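Local structure of ricin B lectin (Clostridium thermocellum, 3VSF) at residues S282-P294 / T301-A313. The protein probably hydrolyses beta-1,3-galactan from the chain end as an exo-beta-1,3-galactanase, pairing a family 43 glycoside hydrolase domain with a galactose-binding, ricin-type beta-trefoil module. Residues are numbered along the deposited sequence; the frame is centred on the assembly and turned at random.
Sequences STTYRSQPTFIIP and TSYLYMGDRWAGA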
loop_
_atom_site.group_PDB
_atom_site.type_symbol
_atom_site.label_atom_id
_atom_site.label_comp_id
_atom_site.label_asym_id
_atom_site.label_seq_id
_atom_site.Cartn_x
_atom_site.Cartn_y
_atom_site.Cartn_z
ATOM N N SER A 282 11.159 0.309 5.209
ATOM C CA SER A 282 12.052 1.367 4.747
ATOM C C SER A 282 11.981 1.577 3.238
ATOM O O SER A 282 12.478 2.579 2.722
ATOM C CB SER A 282 13.496 1.070 5.161
ATOM O OG SER A 282 14.012 -0.040 4.445
ATOM N N THR A 283 11.370 0.633 2.530
ATOM C CA THR A 283 11.269 0.718 1.078
ATOM C C THR A 283 9.827 0.573 0.604
ATOM O O THR A 283 9.577 0.324 -0.576
ATOM C CB THR A 283 12.126 -0.360 0.389
ATOM O OG1 THR A 283 11.610 -1.658 0.709
ATOM C CG2 THR A 283 13.573 -0.266 0.846
ATOM N N THR A 284 8.887 0.735 1.528
ATOM C CA THR A 284 7.473 0.525 1.234
ATOM C C THR A 284 7.288 -0.784 0.470
ATOM O O THR A 284 6.469 -0.874 -0.445
ATOM C CB THR A 284 6.877 1.692 0.423
ATOM O OG1 THR A 284 7.317 2.938 0.976
ATOM C CG2 THR A 284 5.353 1.642 0.450
ATOM N N TYR A 285 8.069 -1.792 0.848
ATOM C CA TYR A 285 7.989 -3.111 0.233
ATOM C C TYR A 285 8.367 -3.052 -1.243
ATOM O O TYR A 285 7.691 -3.635 -2.093
ATOM C CB TYR A 285 6.586 -3.694 0.412
ATOM C CG TYR A 285 6.093 -3.619 1.839
ATOM C CD1 TYR A 285 6.958 -3.829 2.903
ATOM C CD2 TYR A 285 4.769 -3.319 2.122
ATOM C CE1 TYR A 285 6.516 -3.755 4.210
ATOM C CE2 TYR A 285 4.316 -3.243 3.426
ATOM C CZ TYR A 285 5.194 -3.463 4.466
ATOM O OH TYR A 285 4.750 -3.387 5.765
ATOM N N ARG A 286 9.454 -2.345 -1.535
ATOM C CA ARG A 286 9.932 -2.172 -2.903
ATOM C C ARG A 286 8.846 -1.641 -3.832
ATOM O O ARG A 286 8.576 -2.224 -4.883
ATOM C CB ARG A 286 10.505 -3.480 -3.454
ATOM C CG ARG A 286 11.811 -3.907 -2.806
ATOM C CD ARG A 286 12.641 -4.755 -3.756
ATOM N NE ARG A 286 12.002 -6.030 -4.070
ATOM C CZ ARG A 286 12.265 -6.746 -5.158
ATOM N NH1 ARG A 286 13.147 -6.306 -6.047
ATOM N NH2 ARG A 286 11.640 -7.898 -5.365
ATOM N N SER A 287 8.226 -0.533 -3.441
ATOM C CA SER A 287 7.200 0.092 -4.264
ATOM C C SER A 287 7.031 1.564 -3.912
ATOM O O SER A 287 7.570 2.042 -2.913
ATOM C CB SER A 287 5.862 -0.631 -4.097
ATOM O OG SER A 287 5.219 -0.234 -2.898
ATOM N N GLN A 288 6.281 2.276 -4.744
ATOM C CA GLN A 288 5.946 3.666 -4.477
ATOM C C GLN A 288 4.434 3.839 -4.561
ATOM O O GLN A 288 3.814 3.421 -5.539
ATOM C CB GLN A 288 6.642 4.591 -5.475
ATOM C CG GLN A 288 6.495 6.070 -5.159
ATOM C CD GLN A 288 7.162 6.958 -6.190
ATOM O OE1 GLN A 288 7.504 6.509 -7.285
ATOM N NE2 GLN A 288 7.354 8.226 -5.846
ATOM N N PRO A 289 3.834 4.449 -3.528
ATOM C CA PRO A 289 2.381 4.645 -3.487
ATOM C C PRO A 289 1.887 5.417 -4.703
ATOM O O PRO A 289 2.553 6.352 -5.148
ATOM C CB PRO A 289 2.173 5.472 -2.212
ATOM C CG PRO A 289 3.507 6.081 -1.918
ATOM C CD PRO A 289 4.509 5.071 -2.378
ATOM N N THR A 290 0.736 5.024 -5.237
ATOM C CA THR A 290 0.185 5.693 -6.408
ATOM C C THR A 290 -1.266 6.114 -6.197
ATOM O O THR A 290 -1.690 7.159 -6.690
ATOM C CB THR A 290 0.299 4.818 -7.676
ATOM O OG1 THR A 290 -0.053 5.592 -8.829
ATOM C CG2 THR A 290 -0.616 3.608 -7.581
ATOM N N PHE A 291 -2.023 5.306 -5.461
ATOM C CA PHE A 291 -3.429 5.613 -5.214
ATOM C C PHE A 291 -4.058 4.703 -4.161
ATOM O O PHE A 291 -3.646 3.557 -3.989
ATOM C CB PHE A 291 -4.224 5.534 -6.519
ATOM C CG PHE A 291 -5.561 6.205 -6.449
ATOM C CD1 PHE A 291 -5.653 7.586 -6.407
ATOM C CD2 PHE A 291 -6.726 5.460 -6.429
ATOM C CE1 PHE A 291 -6.882 8.210 -6.343
ATOM C CE2 PHE A 291 -7.955 6.080 -6.367
ATOM C CZ PHE A 291 -8.035 7.457 -6.324
ATOM N N ILE A 292 -5.064 5.226 -3.465
ATOM C CA ILE A 292 -5.760 4.473 -2.425
ATOM C C ILE A 292 -7.272 4.682 -2.511
ATOM O O ILE A 292 -7.765 5.790 -2.304
ATOM C CB ILE A 292 -5.282 4.885 -1.017
ATOM C CG1 ILE A 292 -3.782 4.625 -0.860
ATOM C CG2 ILE A 292 -6.067 4.141 0.052
ATOM C CD1 ILE A 292 -3.217 5.088 0.465
ATOM N N ILE A 293 -8.005 3.613 -2.815
ATOM C CA ILE A 293 -9.463 3.685 -2.899
ATOM C C ILE A 293 -10.166 2.789 -1.886
ATOM O O ILE A 293 -9.698 1.692 -1.583
ATOM C CB ILE A 293 -9.987 3.326 -4.307
ATOM C CG1 ILE A 293 -8.965 2.475 -5.064
ATOM C CG2 ILE A 293 -10.342 4.584 -5.083
ATOM C CD1 ILE A 293 -8.788 1.086 -4.494
ATOM N N PRO A 294 -11.300 3.265 -1.355
ATOM C CA PRO A 294 -12.144 2.471 -0.457
ATOM C C PRO A 294 -12.913 1.410 -1.235
ATOM O O PRO A 294 -13.619 1.742 -2.188
ATOM C CB PRO A 294 -13.125 3.505 0.113
ATOM C CG PRO A 294 -12.528 4.845 -0.203
ATOM C CD PRO A 294 -11.779 4.651 -1.476
ATOM N N THR A 301 -16.102 -1.903 4.710
ATOM C CA THR A 301 -15.236 -1.185 3.783
ATOM C C THR A 301 -13.760 -1.482 4.039
ATOM O O THR A 301 -13.277 -1.354 5.164
ATOM C CB THR A 301 -15.464 0.338 3.861
ATOM O OG1 THR A 301 -16.808 0.642 3.465
ATOM C CG2 THR A 301 -14.495 1.071 2.948
ATOM N N SER A 302 -13.054 -1.884 2.987
ATOM C CA SER A 302 -11.619 -2.132 3.070
ATOM C C SER A 302 -10.871 -1.246 2.078
ATOM O O SER A 302 -11.158 -1.261 0.883
ATOM C CB SER A 302 -11.307 -3.605 2.797
ATOM O OG SER A 302 -11.931 -4.445 3.749
ATOM N N TYR A 303 -9.912 -0.478 2.581
ATOM C CA TYR A 303 -9.150 0.437 1.741
ATOM C C TYR A 303 -7.991 -0.263 1.036
ATOM O O TYR A 303 -7.143 -0.880 1.678
ATOM C CB TYR A 303 -8.646 1.622 2.567
ATOM C CG TYR A 303 -9.751 2.546 3.030
ATOM C CD1 TYR A 303 -9.931 3.793 2.447
ATOM C CD2 TYR A 303 -10.626 2.163 4.039
ATOM C CE1 TYR A 303 -10.943 4.638 2.863
ATOM C CE2 TYR A 303 -11.640 3.001 4.462
ATOM C CZ TYR A 303 -11.795 4.237 3.870
ATOM O OH TYR A 303 -12.803 5.074 4.288
ATOM N N LEU A 304 -7.965 -0.163 -0.290
ATOM C CA LEU A 304 -6.930 -0.808 -1.090
ATOM C C LEU A 304 -5.780 0.141 -1.412
ATOM O O LEU A 304 -5.994 1.280 -1.821
ATOM C CB LEU A 304 -7.523 -1.359 -2.388
ATOM C CG LEU A 304 -6.520 -1.887 -3.416
ATOM C CD1 LEU A 304 -5.687 -3.017 -2.831
ATOM C CD2 LEU A 304 -7.232 -2.342 -4.681
ATOM N N TYR A 305 -4.558 -0.345 -1.224
ATOM C CA TYR A 305 -3.363 0.422 -1.544
ATOM C C TYR A 305 -2.771 -0.030 -2.873
ATOM O O TYR A 305 -2.606 -1.228 -3.114
ATOM C CB TYR A 305 -2.319 0.277 -0.434
ATOM C CG TYR A 305 -0.912 0.623 -0.867
ATOM C CD1 TYR A 305 -0.408 1.906 -0.701
ATOM C CD2 TYR A 305 -0.086 -0.334 -1.442
ATOM C CE1 TYR A 305 0.879 2.225 -1.095
ATOM C CE2 TYR A 305 1.200 -0.025 -1.840
ATOM C CZ TYR A 305 1.677 1.257 -1.665
ATOM O OH TYR A 305 2.957 1.567 -2.060
ATOM N N MET A 306 -2.452 0.932 -3.732
ATOM C CA MET A 306 -1.817 0.635 -5.009
ATOM C C MET A 306 -0.427 1.243 -5.061
ATOM O O MET A 306 -0.219 2.378 -4.633
ATOM C CB MET A 306 -2.653 1.175 -6.165
ATOM C CG MET A 306 -4.070 0.661 -6.188
ATOM S SD MET A 306 -5.015 1.358 -7.550
ATOM C CE MET A 306 -6.638 0.740 -7.138
ATOM N N GLY A 307 0.523 0.486 -5.594
ATOM C CA GLY A 307 1.887 0.959 -5.707
ATOM C C GLY A 307 2.532 0.536 -7.010
ATOM O O GLY A 307 1.967 -0.250 -7.770
ATOM N N ASP A 308 3.722 1.065 -7.266
ATOM C CA ASP A 308 4.472 0.707 -8.460
ATOM C C ASP A 308 5.883 0.262 -8.103
ATOM O O ASP A 308 6.620 0.978 -7.425
ATOM C CB ASP A 308 4.529 1.880 -9.443
ATOM C CG ASP A 308 3.225 2.078 -10.195
ATOM O OD1 ASP A 308 3.001 1.360 -11.192
ATOM O OD2 ASP A 308 2.429 2.952 -9.792
ATOM N N ARG A 309 6.250 -0.933 -8.552
ATOM C CA ARG A 309 7.622 -1.396 -8.426
ATOM C C ARG A 309 8.370 -1.024 -9.697
ATOM O O ARG A 309 8.537 -1.845 -10.599
ATOM C CB ARG A 309 7.669 -2.906 -8.185
ATOM C CG ARG A 309 9.073 -3.463 -8.015
ATOM C CD ARG A 309 9.042 -4.863 -7.430
ATOM N NE ARG A 309 8.482 -4.870 -6.082
ATOM C CZ ARG A 309 8.342 -5.960 -5.335
ATOM N NH1 ARG A 309 8.723 -7.141 -5.803
ATOM N NH2 ARG A 309 7.821 -5.867 -4.119
ATOM N N TRP A 310 8.807 0.230 -9.763
ATOM C CA TRP A 310 9.447 0.764 -10.958
ATOM C C TRP A 310 10.656 -0.061 -11.387
ATOM O O TRP A 310 11.596 -0.255 -10.616
ATOM C CB TRP A 310 9.850 2.223 -10.741
ATOM C CG TRP A 310 8.691 3.118 -10.421
ATOM C CD1 TRP A 310 8.416 3.707 -9.222
ATOM C CD2 TRP A 310 7.644 3.517 -11.314
ATOM N NE1 TRP A 310 7.265 4.453 -9.313
ATOM C CE2 TRP A 310 6.772 4.351 -10.587
ATOM C CE3 TRP A 310 7.361 3.252 -12.658
ATOM C CZ2 TRP A 310 5.636 4.923 -11.160
ATOM C CZ3 TRP A 310 6.233 3.819 -13.222
ATOM C CH2 TRP A 310 5.385 4.645 -12.474
ATOM N N ALA A 311 10.622 -0.538 -12.627
ATOM C CA ALA A 311 11.708 -1.341 -13.174
ATOM C C ALA A 311 13.001 -0.538 -13.255
ATOM O O ALA A 311 14.083 -1.102 -13.417
ATOM C CB ALA A 311 11.329 -1.881 -14.545
ATOM N N GLY A 312 12.882 0.781 -13.139
ATOM C CA GLY A 312 14.038 1.658 -13.180
ATOM C C GLY A 312 15.028 1.350 -12.076
ATOM O O GLY A 312 16.198 1.723 -12.156
ATOM N N ALA A 313 14.553 0.667 -11.039
ATOM C CA ALA A 313 15.402 0.292 -9.915
ATOM C C ALA A 313 16.505 -0.662 -10.356
ATOM O O ALA A 313 17.629 -0.597 -9.858
ATOM C CB ALA A 313 14.569 -0.331 -8.807
#
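Strands 288-294 and 301-309 pair antiparallel, Q288 with D308 and I293 with L304 as hydrogen-bonded pairs, and the register slips by one at a classic beta bulge where T290 and F291 both face M306. M306 is gripped twice there: its O accepts from T290 N (2.9 Å) and its N donates to F291 O. P289, I292, Y303 and Y305 share one face of the sheet. The Y305 hydroxyl gives its hydrogen to S287 OG (3.0 Å), which in turn donates to T284 O, a two-bond chain tying the turn before the first strand to the second strand. CG of Y305 lies anti to the backbone N (chi1 160°), bringing the ring edge to P289 CB, 3.7 Å from CE1. P294 CB sits over the Y303 ring in a CH-pi contact, 4.1 Å from the centroid. On the other face, I293 CD1 touches both L304 CB and M306 CE. Q288, extended, meets W310 NE1 with OE1 at 2.9 Å; the donor lies in the amide's carbonyl plane, while OE1 sits 25° out of the indole plane, and Q288 NE2 binds S251. R309 bends at chi3 and turns the edge of its guanidinium to two successive carbonyls, NE to R286 O (2.9 Å) and NH2 to Y285 O (3.0 Å), each oxygen 19° out of its plane, while the R286 side chain crosses one face. The Y285 side chain touches N440 of the lectin module, which binds beta-D-galactose in a structure of this protein, though no sugar is bound to this chain. This bulged hairpin opens a four-stranded antiparallel sheet, one blade of the five-bladed beta-propeller characteristic of family 43 glycoside hydrolases.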